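Local coordinates for major capsid protein (Norovirus Hu/GI.7/TCH-060/USA/2003, PDB 4P25) that forms the protruding domain of the norovirus capsid and binds fucosylated histo-blood group antigens such as Lewis Y, probably for attachment to host cells, at residues R66-L80 against I143-G157. Residues are numbered along the deposited sequence; the frame is centred on the assembly and turned at random.
Sequences RIRGKVFSTASGKGL and IEFTSDQDPTGDQLG
Strand 66-73 pairs antiparallel with strand 154-157, at 153° between their directions, while strand 78-80, the second arm of the hairpin, pairs antiparallel with residues 143-145 along its outer edge, all within the six-stranded antiparallel sheet of the P domain. Paired N-H...O bonds join Ile67 with Gly157 and Gly69 with Gln155, and Val71 N extends them to Gly153 O; a separate pairing sets Leu80 opposite Ile143. On the face bearing Arg68, Asp154 and Leu156, a side-on salt bridge forms: Arg68 NE meets Asp154 OD1 at 3.0 Å and Arg68 NH2 meets Asp154 OD2 at 2.7 Å, the two planes only 25° apart. CG of Arg68 is trans to its main-chain nitrogen (chi1 -173°), and Asp154 has the same first torsion, which brings the groups together across a non-hydrogen-bonded pair. A water links Lys70 NZ to Asp154 OD1, while Arg68 NH1 binds Leu85 O. Phe145 packs where the two pairings meet, one ring face over Lys78 C, offset toward the rim. Val71 CG2 approaches the ring edge, and Leu80 CG lies 3.9 Å from Phe145 CE2. Two waters connect the Glu144 carboxylate to the Thr74-Lys78 turn. Two bonds plus a nearby lysine would probably favour charged Asp154; the Phe145 packing joins the hairpin to the 145-153 loop, whose Ser147 and Gln149 bond the backbone of glycan-pocket Arg127, a probably indirect link to the pocket.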
ATOM      1  N   ARG A  66      -7.532  -7.310   0.053  1.00  8.50           N
ATOM      2  CA  ARG A  66      -6.802  -8.525   0.367  1.00  9.20           C
ATOM      3  C   ARG A  66      -7.710  -9.492   1.101  1.00  7.71           C
ATOM      4  O   ARG A  66      -8.736  -9.091   1.657  1.00  8.07           O
ATOM      5  CB  ARG A  66      -5.555  -8.202   1.184  1.00 10.04           C
ATOM      6  CG  ARG A  66      -4.647  -7.217   0.461  1.00 16.41           C
ATOM      7  CD  ARG A  66      -3.346  -7.054   1.177  1.00 21.48           C
ATOM      8  NE  ARG A  66      -2.500  -8.226   1.003  1.00 19.30           N
ATOM      9  CZ  ARG A  66      -1.421  -8.480   1.735  1.00 26.94           C
ATOM     10  NH1 ARG A  66      -1.063  -7.645   2.706  1.00 16.08           N
ATOM     11  NH2 ARG A  66      -0.710  -9.575   1.507  1.00 22.31           N
ATOM     12  N   ILE A  67      -7.346 -10.771   1.054  1.00  6.55           N
ATOM     13  CA  ILE A  67      -8.140 -11.839   1.645  1.00  7.10           C
ATOM     14  C   ILE A  67      -7.215 -12.806   2.364  1.00  8.33           C
ATOM     15  O   ILE A  67      -6.118 -13.113   1.879  1.00  9.05           O
ATOM     16  CB  ILE A  67      -8.932 -12.618   0.568  1.00  8.16           C
ATOM     17  CG1 ILE A  67      -9.911 -11.697  -0.166  1.00  8.23           C
ATOM     18  CG2 ILE A  67      -9.700 -13.780   1.189  1.00 11.13           C
ATOM     19  CD1 ILE A  67     -10.655 -12.375  -1.296  1.00 10.02           C
ATOM     20  N   ARG A  68      -7.645 -13.273   3.528  1.00  7.06           N
ATOM     21  CA  ARG A  68      -6.921 -14.324   4.229  1.00  7.32           C
ATOM     22  C   ARG A  68      -7.919 -15.329   4.775  1.00  6.75           C
ATOM     23  O   ARG A  68      -9.004 -14.961   5.224  1.00  8.86           O
ATOM     24  CB  ARG A  68      -6.061 -13.750   5.360  1.00  8.48           C
ATOM     25  CG  ARG A  68      -5.151 -14.788   6.009  1.00  8.26           C
ATOM     26  CD  ARG A  68      -4.181 -14.144   6.979  1.00  9.11           C
ATOM     27  NE  ARG A  68      -3.301 -15.127   7.615  1.00 10.30           N
ATOM     28  CZ  ARG A  68      -2.195 -14.814   8.285  1.00 10.85           C
ATOM     29  NH1 ARG A  68      -1.816 -13.540   8.396  1.00 10.89           N
ATOM     30  NH2 ARG A  68      -1.454 -15.767   8.834  1.00 13.12           N
ATOM     31  N   GLY A  69      -7.555 -16.602   4.728  1.00  7.15           N
ATOM     32  CA  GLY A  69      -8.426 -17.627   5.268  1.00  9.56           C
ATOM     33  C   GLY A  69      -7.815 -19.005   5.226  1.00  9.86           C
ATOM     34  O   GLY A  69      -6.737 -19.222   4.670  1.00 11.30           O
ATOM     35  N   LYS A  70      -8.520 -19.947   5.834  1.00  9.29           N
ATOM     36  CA  LYS A  70      -8.084 -21.334   5.849  1.00  9.60           C
ATOM     37  C   LYS A  70      -8.894 -22.171   4.875  1.00  9.09           C
ATOM     38  O   LYS A  70     -10.124 -22.139   4.882  1.00 10.86           O
ATOM     39  CB  LYS A  70      -8.176 -21.895   7.263  1.00 16.56           C
ATOM     40  CG  LYS A  70      -7.168 -21.244   8.184  1.00 23.51           C
ATOM     41  CD  LYS A  70      -7.406 -21.555   9.645  1.00 33.30           C
ATOM     42  CE  LYS A  70      -6.303 -20.934  10.478  1.00 40.70           C
ATOM     43  NZ  LYS A  70      -6.029 -19.523  10.076  1.00 28.80           N
ATOM     44  N   VAL A  71      -8.187 -22.921   4.038  1.00 12.15           N
ATOM     45  CA  VAL A  71      -8.825 -23.770   3.039  1.00 11.23           C
ATOM     46  C   VAL A  71      -9.592 -24.905   3.705  1.00 12.51           C
ATOM     47  O   VAL A  71      -9.082 -25.553   4.620  1.00 13.93           O
ATOM     48  CB  VAL A  71      -7.780 -24.346   2.061  1.00 12.17           C
ATOM     49  CG1 VAL A  71      -8.419 -25.349   1.094  1.00 13.61           C
ATOM     50  CG2 VAL A  71      -7.096 -23.219   1.302  1.00 15.14           C
ATOM     51  N   PHE A  72     -10.827 -25.118   3.255  1.00 11.39           N
ATOM     52  CA  PHE A  72     -11.632 -26.245   3.719  1.00 13.86           C
ATOM     53  C   PHE A  72     -12.339 -26.923   2.541  1.00 12.38           C
ATOM     54  O   PHE A  72     -12.406 -26.368   1.445  1.00 11.34           O
ATOM     55  CB  PHE A  72     -12.634 -25.812   4.805  1.00 16.10           C
ATOM     56  CG  PHE A  72     -13.791 -24.988   4.291  1.00 16.20           C
ATOM     57  CD1 PHE A  72     -13.658 -23.620   4.099  1.00 14.71           C
ATOM     58  CD2 PHE A  72     -15.014 -25.580   4.024  1.00 15.98           C
ATOM     59  CE1 PHE A  72     -14.727 -22.864   3.634  1.00 16.28           C
ATOM     60  CE2 PHE A  72     -16.081 -24.830   3.561  1.00 18.16           C
ATOM     61  CZ  PHE A  72     -15.939 -23.473   3.364  1.00 19.51           C
ATOM     62  N   SER A  73     -12.845 -28.128   2.772  1.00 14.07           N
ATOM     63  CA  SER A  73     -13.500 -28.893   1.715  1.00 14.11           C
ATOM     64  C   SER A  73     -14.990 -28.580   1.644  1.00 12.67           C
ATOM     65  O   SER A  73     -15.687 -28.608   2.661  1.00 17.34           O
ATOM     66  CB  SER A  73     -13.314 -30.395   1.945  1.00 16.44           C
ATOM     67  OG  SER A  73     -11.945 -30.756   1.948  1.00 23.99           O
ATOM     68  N   THR A  74     -15.472 -28.279   0.442  1.00 15.67           N
ATOM     69  CA  THR A  74     -16.899 -28.077   0.227  1.00 16.96           C
ATOM     70  C   THR A  74     -17.448 -29.228  -0.605  1.00 15.97           C
ATOM     71  O   THR A  74     -16.705 -30.136  -0.985  1.00 15.89           O
ATOM     72  CB  THR A  74     -17.172 -26.762  -0.508  1.00 18.76           C
ATOM     73  OG1 THR A  74     -16.697 -26.865  -1.856  1.00 22.32           O
ATOM     74  CG2 THR A  74     -16.454 -25.613   0.182  1.00 22.60           C
ATOM     75  N   ALA A  75     -18.743 -29.179  -0.902  1.00 18.14           N
ATOM     76  CA  ALA A  75     -19.400 -30.237  -1.659  1.00 17.59           C
ATOM     77  C   ALA A  75     -18.803 -30.425  -3.053  1.00 20.67           C
ATOM     78  O   ALA A  75     -18.773 -31.536  -3.578  1.00 27.48           O
ATOM     79  CB  ALA A  75     -20.901 -29.968  -1.759  1.00 22.92           C
ATOM     80  N   SER A  76     -18.317 -29.340  -3.645  1.00 25.14           N
ATOM     81  CA  SER A  76     -17.873 -29.380  -5.034  1.00 27.73           C
ATOM     82  C   SER A  76     -16.378 -29.124  -5.194  1.00 27.19           C
ATOM     83  O   SER A  76     -15.842 -29.201  -6.299  1.00 31.20           O
ATOM     84  CB  SER A  76     -18.653 -28.358  -5.858  1.00 28.85           C
ATOM     85  OG  SER A  76     -18.356 -27.039  -5.438  1.00 36.13           O
ATOM     86  N   GLY A  77     -15.711 -28.820  -4.090  1.00 24.64           N
ATOM     87  CA  GLY A  77     -14.311 -28.450  -4.127  1.00 21.58           C
ATOM     88  C   GLY A  77     -14.011 -27.631  -2.893  1.00 28.42           C
ATOM     89  O   GLY A  77     -14.590 -27.879  -1.845  1.00 42.38           O
ATOM     90  N   LYS A  78     -13.145 -26.634  -3.019  1.00 23.52           N
ATOM     91  CA  LYS A  78     -12.622 -25.922  -1.854  1.00 18.10           C
ATOM     92  C   LYS A  78     -13.301 -24.597  -1.528  1.00 15.35           C
ATOM     93  O   LYS A  78     -14.006 -24.013  -2.350  1.00 17.56           O
ATOM     94  CB  LYS A  78     -11.130 -25.668  -2.038  1.00 21.64           C
ATOM     95  CG  LYS A  78     -10.304 -26.926  -2.190  1.00 24.06           C
ATOM     96  CD  LYS A  78     -10.484 -27.802  -0.971  1.00 33.15           C
ATOM     97  CE  LYS A  78      -9.331 -28.761  -0.805  1.00 42.03           C
ATOM     98  NZ  LYS A  78      -9.352 -29.837  -1.822  1.00 44.64           N
ATOM     99  N   GLY A  79     -13.061 -24.123  -0.308  1.00 10.96           N
ATOM    100  CA  GLY A  79     -13.496 -22.803   0.107  1.00 15.27           C
ATOM    101  C   GLY A  79     -12.510 -22.230   1.105  1.00 14.53           C
ATOM    102  O   GLY A  79     -11.573 -22.921   1.514  1.00 15.01           O
ATOM    103  N   LEU A  80     -12.703 -20.972   1.486  1.00 13.47           N
ATOM    104  CA  LEU A  80     -11.903 -20.354   2.542  1.00 11.17           C
ATOM    105  C   LEU A  80     -12.770 -19.997   3.735  1.00 10.07           C
ATOM    106  O   LEU A  80     -13.812 -19.351   3.581  1.00  9.86           O
ATOM    107  CB  LEU A  80     -11.236 -19.063   2.049  1.00 16.78           C
ATOM    108  CG  LEU A  80     -10.023 -19.086   1.129  1.00 15.65           C
ATOM    109  CD1 LEU A  80      -9.497 -17.660   0.982  1.00 13.54           C
ATOM    110  CD2 LEU A  80      -8.933 -20.006   1.663  1.00 12.43           C
ATOM    111  N   ILE A 143     -16.131 -18.032   1.770  1.00 10.49           N
ATOM    112  CA  ILE A 143     -16.351 -17.960   0.333  1.00 11.63           C
ATOM    113  C   ILE A 143     -15.875 -19.263  -0.277  1.00 12.39           C
ATOM    114  O   ILE A 143     -15.138 -20.021   0.359  1.00 14.44           O
ATOM    115  CB  ILE A 143     -15.587 -16.784  -0.319  1.00 11.14           C
ATOM    116  CG1 ILE A 143     -14.075 -16.944  -0.124  1.00 11.91           C
ATOM    117  CG2 ILE A 143     -16.093 -15.445   0.215  1.00 13.22           C
ATOM    118  CD1 ILE A 143     -13.253 -15.841  -0.760  1.00 14.36           C
ATOM    119  N   GLU A 144     -16.306 -19.544  -1.500  1.00 11.11           N
ATOM    120  CA  GLU A 144     -15.797 -20.707  -2.206  1.00 11.03           C
ATOM    121  C   GLU A 144     -14.937 -20.267  -3.382  1.00 11.18           C
ATOM    122  O   GLU A 144     -14.999 -19.116  -3.806  1.00 12.73           O
ATOM    123  CB  GLU A 144     -16.938 -21.628  -2.646  1.00 12.40           C
ATOM    124  CG  GLU A 144     -17.726 -22.168  -1.447  1.00 14.64           C
ATOM    125  CD  GLU A 144     -18.644 -23.336  -1.781  1.00 19.07           C
ATOM    126  OE1 GLU A 144     -18.654 -23.792  -2.942  1.00 23.68           O
ATOM    127  OE2 GLU A 144     -19.359 -23.793  -0.864  1.00 29.22           O
ATOM    128  N   PHE A 145     -14.107 -21.178  -3.876  1.00 11.32           N
ATOM    129  CA  PHE A 145     -13.257 -20.878  -5.023  1.00 11.03           C
ATOM    130  C   PHE A 145     -12.951 -22.132  -5.824  1.00 11.38           C
ATOM    131  O   PHE A 145     -13.120 -23.257  -5.341  1.00 13.89           O
ATOM    132  CB  PHE A 145     -11.938 -20.202  -4.585  1.00 13.03           C
ATOM    133  CG  PHE A 145     -11.028 -21.096  -3.773  1.00 12.22           C
ATOM    134  CD1 PHE A 145     -10.143 -21.966  -4.394  1.00 10.84           C
ATOM    135  CD2 PHE A 145     -11.048 -21.051  -2.384  1.00 11.97           C
ATOM    136  CE1 PHE A 145      -9.308 -22.796  -3.646  1.00  9.94           C
ATOM    137  CE2 PHE A 145     -10.215 -21.871  -1.633  1.00 13.84           C
ATOM    138  CZ  PHE A 145      -9.341 -22.741  -2.267  1.00 13.02           C
ATOM    139  N   THR A 146     -12.511 -21.928  -7.056  1.00 12.17           N
ATOM    140  CA  THR A 146     -11.866 -22.982  -7.815  1.00 13.38           C
ATOM    141  C   THR A 146     -10.444 -22.503  -8.061  1.00  8.97           C
ATOM    142  O   THR A 146     -10.180 -21.293  -8.021  1.00 10.75           O
ATOM    143  CB  THR A 146     -12.587 -23.274  -9.155  1.00 14.00           C
ATOM    144  OG1 THR A 146     -12.656 -22.081  -9.944  1.00 14.76           O
ATOM    145  CG2 THR A 146     -13.999 -23.801  -8.906  1.00 15.52           C
ATOM    146  N   SER A 147      -9.527 -23.436  -8.280  1.00 12.49           N
ATOM    147  CA  SER A 147      -8.132 -23.092  -8.522  1.00 11.57           C
ATOM    148  C   SER A 147      -7.460 -24.166  -9.355  1.00 12.74           C
ATOM    149  O   SER A 147      -7.733 -25.354  -9.189  1.00 16.36           O
ATOM    150  CB  SER A 147      -7.377 -22.935  -7.200  1.00 11.49           C
ATOM    151  OG  SER A 147      -6.011 -22.628  -7.432  1.00 11.63           O
ATOM    152  N   ASP A 148      -6.578 -23.749 -10.251  1.00 12.26           N
ATOM    153  CA  ASP A 148      -5.795 -24.709 -11.018  1.00 14.24           C
ATOM    154  C   ASP A 148      -4.588 -25.181 -10.212  1.00 14.06           C
ATOM    155  O   ASP A 148      -3.882 -26.103 -10.615  1.00 18.29           O
ATOM    156  CB  ASP A 148      -5.383 -24.125 -12.370  1.00 15.20           C
ATOM    157  CG  ASP A 148      -6.531 -24.102 -13.358  1.00 20.57           C
ATOM    158  OD1 ASP A 148      -7.442 -24.946 -13.212  1.00 29.22           O
ATOM    159  OD2 ASP A 148      -6.529 -23.249 -14.271  1.00 28.34           O
ATOM    160  N   GLN A 149      -4.369 -24.550  -9.063  1.00 12.87           N
ATOM    161  CA  GLN A 149      -3.314 -24.975  -8.154  1.00 13.06           C
ATOM    162  C   GLN A 149      -3.949 -25.762  -7.011  1.00 16.76           C
ATOM    163  O   GLN A 149      -5.139 -26.077  -7.065  1.00 20.15           O
ATOM    164  CB  GLN A 149      -2.514 -23.766  -7.644  1.00 13.53           C
ATOM    165  CG  GLN A 149      -1.790 -22.984  -8.749  1.00 12.93           C
ATOM    166  CD  GLN A 149      -2.723 -22.097  -9.563  1.00 12.59           C
ATOM    167  OE1 GLN A 149      -3.614 -21.441  -9.015  1.00 13.65           O
ATOM    168  NE2 GLN A 149      -2.535 -22.091 -10.883  1.00 14.34           N
ATOM    169  N   ASP A 150      -3.167 -26.093  -5.987  1.00 16.96           N
ATOM    170  CA  ASP A 150      -3.680 -26.887  -4.869  1.00 18.05           C
ATOM    171  C   ASP A 150      -3.410 -26.209  -3.522  1.00 15.22           C
ATOM    172  O   ASP A 150      -2.652 -26.727  -2.707  1.00 17.33           O
ATOM    173  CB  ASP A 150      -3.059 -28.293  -4.885  1.00 23.84           C
ATOM    174  CG  ASP A 150      -3.823 -29.291  -4.019  1.00 34.38           C
ATOM    175  OD1 ASP A 150      -4.952 -28.980  -3.585  1.00 34.87           O
ATOM    176  OD2 ASP A 150      -3.295 -30.402  -3.789  1.00 41.10           O
ATOM    177  N   PRO A 151      -4.037 -25.042  -3.288  1.00 14.60           N
ATOM    178  CA  PRO A 151      -3.827 -24.337  -2.022  1.00 14.89           C
ATOM    179  C   PRO A 151      -4.347 -25.130  -0.829  1.00 12.46           C
ATOM    180  O   PRO A 151      -5.398 -25.769  -0.918  1.00 15.00           O
ATOM    181  CB  PRO A 151      -4.641 -23.050  -2.196  1.00 12.40           C
ATOM    182  CG  PRO A 151      -5.686 -23.398  -3.205  1.00 12.47           C
ATOM    183  CD  PRO A 151      -5.006 -24.335  -4.154  1.00 15.05           C
ATOM    184  N   THR A 152      -3.596 -25.099   0.267  1.00 15.24           N
ATOM    185  CA  THR A 152      -4.013 -25.720   1.518  1.00 14.68           C
ATOM    186  C   THR A 152      -3.685 -24.787   2.675  1.00 13.25           C
ATOM    187  O   THR A 152      -2.896 -23.851   2.530  1.00 14.02           O
ATOM    188  CB  THR A 152      -3.298 -27.065   1.766  1.00 20.28           C
ATOM    189  OG1 THR A 152      -1.883 -26.847   1.849  1.00 23.64           O
ATOM    190  CG2 THR A 152      -3.596 -28.067   0.651  1.00 24.10           C
ATOM    191  N   GLY A 153      -4.302 -25.038   3.822  1.00 14.39           N
ATOM    192  CA  GLY A 153      -4.018 -24.282   5.029  1.00 13.40           C
ATOM    193  C   GLY A 153      -4.322 -22.793   4.964  1.00  9.65           C
ATOM    194  O   GLY A 153      -5.281 -22.360   4.322  1.00 12.30           O
ATOM    195  N   ASP A 154      -3.480 -22.020   5.645  1.00 12.19           N
ATOM    196  CA  ASP A 154      -3.648 -20.584   5.836  1.00 10.62           C
ATOM    197  C   ASP A 154      -3.134 -19.830   4.610  1.00 11.38           C
ATOM    198  O   ASP A 154      -1.926 -19.740   4.391  1.00 14.40           O
ATOM    199  CB  ASP A 154      -2.876 -20.199   7.103  1.00 11.98           C
ATOM    200  CG  ASP A 154      -3.006 -18.725   7.485  1.00 14.05           C
ATOM    201  OD1 ASP A 154      -3.777 -17.967   6.857  1.00 14.85           O
ATOM    202  OD2 ASP A 154      -2.315 -18.338   8.457  1.00 18.08           O
ATOM    203  N   GLN A 155      -4.059 -19.293   3.815  1.00  9.50           N
ATOM    204  CA  GLN A 155      -3.714 -18.587   2.582  1.00  8.82           C
ATOM    205  C   GLN A 155      -3.947 -17.092   2.725  1.00  8.83           C
ATOM    206  O   GLN A 155      -5.008 -16.662   3.188  1.00 10.04           O
ATOM    207  CB  GLN A 155      -4.553 -19.108   1.408  1.00 10.72           C
ATOM    208  CG  GLN A 155      -4.298 -20.561   1.023  1.00 10.79           C
ATOM    209  CD  GLN A 155      -2.992 -20.771   0.264  1.00 11.07           C
ATOM    210  OE1 GLN A 155      -2.622 -19.978  -0.606  1.00 11.04           O
ATOM    211  NE2 GLN A 155      -2.291 -21.850   0.590  1.00 13.24           N
ATOM    212  N   LEU A 156      -2.954 -16.299   2.328  1.00  8.62           N
ATOM    213  CA  LEU A 156      -3.055 -14.848   2.368  1.00  7.67           C
ATOM    214  C   LEU A 156      -2.754 -14.298   0.996  1.00  7.88           C
ATOM    215  O   LEU A 156      -1.775 -14.689   0.361  1.00 10.74           O
ATOM    216  CB  LEU A 156      -2.067 -14.269   3.386  1.00  8.66           C
ATOM    217  CG  LEU A 156      -1.800 -12.758   3.373  1.00  9.50           C
ATOM    218  CD1 LEU A 156      -3.053 -11.969   3.706  1.00  8.84           C
ATOM    219  CD2 LEU A 156      -0.686 -12.431   4.356  1.00 10.91           C
ATOM    220  N   GLY A 157      -3.602 -13.392   0.529  1.00 10.17           N
ATOM    221  CA  GLY A 157      -3.408 -12.867  -0.807  1.00 16.59           C
ATOM    222  C   GLY A 157      -4.105 -11.572  -1.148  1.00  9.07           C
ATOM    223  O   GLY A 157      -4.734 -10.927  -0.307  1.00  9.07           O
TER
HETATM  224  O   HOH W   1      -6.226 -17.751   8.035  1.00 18.55           O
HETATM  225  O   HOH W   2      -6.430 -27.174   4.123  1.00 27.31           O
HETATM  226  O   HOH W   3     -16.038 -24.953  -3.819  1.00 24.70           O
HETATM  227  O   HOH W   4     -19.486 -26.522  -3.243  1.00 29.75           O
HETATM  228  O   HOH W   5     -13.035 -25.815  -5.669  1.00 24.12           O